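Local atomic coordinates of Ycf48-like protein (Thermosynechococcus elongatus, PDB entry 5OJ5), a protein that assists early assembly and repair of photosystem II as a seven-bladed beta-propeller that binds the C-terminal extension of the D1 protein. Residues 235-240 and 247-252. Residues are numbered along the deposited sequence; the frame is centred on the assembly and turned at random.
Sequences DGRLWM and IAFSDP
Arg237 turns its guanidinium obliquely against the Phe249 ring, the two planes 30° apart and NH1 3.6 Å from Phe249 CB. Asp235 CG lies in the guanidinium plane at one edge, with the carboxylate itself tilted against it, and the carbonyl of Ser250 lies near the plane at the edge. These residues belong to a beta hairpin of the seven-bladed propeller, in the blade built on strands 227-232, 238-242 and 246-251; Tyr277 on strand 272-277 touches both Arg237 and Phe249.

The salt bridge is side-on: NE of Arg237 reaches Asp235 OD1 at 2.8 Å, coming from above the carboxylate plane, while NH2 uses the syn lone pair of OD2. Thr233 also bonds OD1, so the carboxylate that orients the arginine is itself held. A bend of the arginine chain at chi3 brings NE to OD1.

The strands run antiparallel, their directions 158° apart. Trp239 and Phe249 form a non-hydrogen-bonded pair, Trp239 CB lying 3.8 Å from Phe249 CD1, while the indole leads away from strand 247-251 to Asp274 and Leu275. On the other face of the sheet, Met240 CG packs against Ala248 CB within a hydrogen-bonded pair whose two backbone bonds run both ways.

Farther along, Ser250 N donates to Leu238 O, but the return bond goes to a side chain: Leu238 N meets Ser250 OG at 2.9 Å and 171°. OG sits between its own backbone N and carbonyl carbon, turned toward that N-H. The Ser250 carbonyl is also reached through a water, which accepts from Arg237 NH1 and donates to Ser250 O at 2.8 Å.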
ATOM      1  N   ASP A 235     -13.106   8.484   7.238  1.00 14.43           N
ATOM      2  CA  ASP A 235     -14.013   9.562   7.591  1.00 14.72           C
ATOM      3  C   ASP A 235     -13.482  10.912   7.140  1.00 13.89           C
ATOM      4  O   ASP A 235     -13.943  11.945   7.609  1.00 18.12           O
ATOM      5  CB  ASP A 235     -14.352   9.588   9.076  1.00 18.51           C
ATOM      6  CG  ASP A 235     -13.115   9.542   9.945  1.00 22.40           C
ATOM      7  OD1 ASP A 235     -12.108  10.183   9.624  1.00 21.53           O
ATOM      8  OD2 ASP A 235     -13.130   8.809  10.953  1.00 27.83           O
ATOM      9  N   GLY A 236     -12.560  10.941   6.195  1.00 13.88           N
ATOM     10  CA  GLY A 236     -12.194  12.197   5.578  1.00 16.36           C
ATOM     11  C   GLY A 236     -11.045  12.923   6.243  1.00 16.14           C
ATOM     12  O   GLY A 236     -10.867  14.125   5.995  1.00 22.17           O
ATOM     13  N   ARG A 237     -10.269  12.251   7.066  1.00 13.10           N
ATOM     14  CA  ARG A 237      -9.078  12.809   7.696  1.00 12.58           C
ATOM     15  C   ARG A 237      -7.837  12.162   7.093  1.00 11.67           C
ATOM     16  O   ARG A 237      -7.913  11.192   6.329  1.00 12.26           O
ATOM     17  CB  ARG A 237      -9.121  12.579   9.209  1.00 14.10           C
ATOM     18  CG  ARG A 237     -10.256  13.331   9.920  1.00 18.11           C
ATOM     19  CD  ARG A 237     -10.283  12.972  11.406  1.00 22.03           C
ATOM     20  NE  ARG A 237     -10.683  11.587  11.555  1.00 22.08           N
ATOM     21  CZ  ARG A 237     -10.223  10.730  12.472  1.00 21.50           C
ATOM     22  NH1 ARG A 237      -9.307  11.066  13.384  1.00 23.11           N
ATOM     23  NH2 ARG A 237     -10.681   9.495  12.451  1.00 23.87           N
ATOM     24  N   LEU A 238      -6.687  12.710   7.464  1.00 12.34           N
ATOM     25  CA  LEU A 238      -5.383  12.131   7.203  1.00 11.58           C
ATOM     26  C   LEU A 238      -4.827  11.524   8.481  1.00 11.13           C
ATOM     27  O   LEU A 238      -5.102  11.984   9.595  1.00 12.12           O
ATOM     28  CB  LEU A 238      -4.404  13.177   6.696  1.00 13.15           C
ATOM     29  CG  LEU A 238      -4.644  13.860   5.331  1.00 16.98           C
ATOM     30  CD1 LEU A 238      -3.736  15.116   5.144  1.00 19.11           C
ATOM     31  CD2 LEU A 238      -4.396  12.895   4.252  1.00 19.94           C
ATOM     32  N   TRP A 239      -3.966  10.519   8.289  1.00 10.40           N
ATOM     33  CA  TRP A 239      -3.131   9.993   9.354  1.00 10.34           C
ATOM     34  C   TRP A 239      -1.677  10.129   8.927  1.00  9.81           C
ATOM     35  O   TRP A 239      -1.364  10.157   7.739  1.00  9.94           O
ATOM     36  CB  TRP A 239      -3.475   8.524   9.701  1.00 10.49           C
ATOM     37  CG  TRP A 239      -3.409   7.549   8.561  1.00  9.94           C
ATOM     38  CD1 TRP A 239      -4.464   7.083   7.814  1.00 10.26           C
ATOM     39  CD2 TRP A 239      -2.240   6.906   8.050  1.00  9.31           C
ATOM     40  NE1 TRP A 239      -4.028   6.181   6.879  1.00  9.78           N
ATOM     41  CE2 TRP A 239      -2.664   6.060   6.994  1.00  8.93           C
ATOM     42  CE3 TRP A 239      -0.875   6.938   8.374  1.00  9.93           C
ATOM     43  CZ2 TRP A 239      -1.778   5.271   6.266  1.00  9.51           C
ATOM     44  CZ3 TRP A 239       0.015   6.158   7.621  1.00  9.99           C
ATOM     45  CH2 TRP A 239      -0.445   5.344   6.577  1.00  9.76           C
ATOM     46  N   MET A 240      -0.796  10.161   9.922  1.00  9.70           N
ATOM     47  CA  MET A 240       0.636  10.129   9.699  1.00  9.94           C
ATOM     48  C   MET A 240       1.322   9.177  10.662  1.00  9.59           C
ATOM     49  O   MET A 240       0.930   9.067  11.830  1.00 10.26           O
ATOM     50  CB  MET A 240       1.295  11.534   9.811  1.00 11.18           C
ATOM     51  CG  MET A 240       1.146  12.202  11.157  1.00 11.94           C
ATOM     52  SD  MET A 240       2.067  13.750  11.297  1.00 14.23           S
ATOM     53  CE  MET A 240       1.466  14.712  10.008  1.00 16.11           C
ATOM     54  N   ILE A 247       2.377   8.386  15.919  1.00 12.27           N
ATOM     55  CA  ILE A 247       1.328   8.611  14.922  1.00 12.22           C
ATOM     56  C   ILE A 247       0.488   9.822  15.301  1.00 12.08           C
ATOM     57  O   ILE A 247       0.478  10.243  16.459  1.00 14.06           O
ATOM     58  CB  ILE A 247       0.419   7.383  14.668  1.00 11.73           C
ATOM     59  CG1 ILE A 247      -0.534   7.176  15.846  1.00 13.47           C
ATOM     60  CG2 ILE A 247       1.235   6.164  14.361  1.00 12.85           C
ATOM     61  CD1 ILE A 247      -1.522   6.027  15.643  1.00 15.16           C
ATOM     62  N   ALA A 248      -0.227  10.379  14.318  1.00 12.47           N
ATOM     63  CA  ALA A 248      -1.187  11.448  14.573  1.00 13.28           C
ATOM     64  C   ALA A 248      -2.264  11.462  13.499  1.00 13.52           C
ATOM     65  O   ALA A 248      -2.117  10.861  12.425  1.00 12.26           O
ATOM     66  CB  ALA A 248      -0.503  12.828  14.655  1.00 15.21           C
ATOM     67  N   PHE A 249      -3.365  12.149  13.801  1.00 14.63           N
ATOM     68  CA  PHE A 249      -4.512  12.272  12.913  1.00 14.49           C
ATOM     69  C   PHE A 249      -4.865  13.739  12.742  1.00 15.13           C
ATOM     70  O   PHE A 249      -4.770  14.536  13.685  1.00 16.65           O
ATOM     71  CB  PHE A 249      -5.734  11.548  13.504  1.00 15.73           C
ATOM     72  CG  PHE A 249      -5.504  10.084  13.721  1.00 15.09           C
ATOM     73  CD1 PHE A 249      -5.750   9.198  12.701  1.00 15.64           C
ATOM     74  CD2 PHE A 249      -4.987   9.599  14.906  1.00 16.53           C
ATOM     75  CE1 PHE A 249      -5.518   7.818  12.878  1.00 15.43           C
ATOM     76  CE2 PHE A 249      -4.756   8.228  15.083  1.00 17.34           C
ATOM     77  CZ  PHE A 249      -5.021   7.340  14.057  1.00 16.80           C
ATOM     78  N   SER A 250      -5.318  14.089  11.543  1.00 14.25           N
ATOM     79  CA  SER A 250      -5.669  15.471  11.277  1.00 15.56           C
ATOM     80  C   SER A 250      -7.025  15.826  11.905  1.00 17.83           C
ATOM     81  O   SER A 250      -7.870  14.968  12.193  1.00 17.78           O
ATOM     82  CB  SER A 250      -5.654  15.746   9.772  1.00 15.48           C
ATOM     83  OG  SER A 250      -6.675  15.052   9.102  1.00 14.95           O
ATOM     84  N   ASP A 251      -7.199  17.130  12.124  0.52 20.64           N
ATOM     85  CA  ASP A 251      -8.400  17.686  12.750  0.52 24.96           C
ATOM     86  C   ASP A 251      -9.583  17.532  11.800  0.52 26.83           C
ATOM     87  O   ASP A 251      -9.447  17.807  10.602  0.52 27.64           O
ATOM     88  CB  ASP A 251      -8.098  19.178  12.993  0.52 27.91           C
ATOM     89  CG  ASP A 251      -9.325  20.016  13.386  0.52 31.41           C
ATOM     90  OD1 ASP A 251      -9.217  21.264  13.333  0.52 33.78           O
ATOM     91  OD2 ASP A 251     -10.376  19.466  13.754  0.52 33.10           O
ATOM     92  N   PRO A 252     -10.750  17.089  12.277  1.00 28.93           N
ATOM     93  CA  PRO A 252     -11.894  17.008  11.356  1.00 31.95           C
ATOM     94  C   PRO A 252     -12.286  18.342  10.733  1.00 33.83           C
ATOM     95  O   PRO A 252     -12.746  18.364   9.587  1.00 35.60           O
ATOM     96  CB  PRO A 252     -13.013  16.401  12.220  1.00 33.53           C
ATOM     97  CG  PRO A 252     -12.524  16.505  13.635  1.00 32.99           C
ATOM     98  CD  PRO A 252     -11.035  16.448  13.572  1.00 30.67           C
TER
HETATM   99  O   HOH W   1      -8.858  13.693  14.422  1.00 27.52           O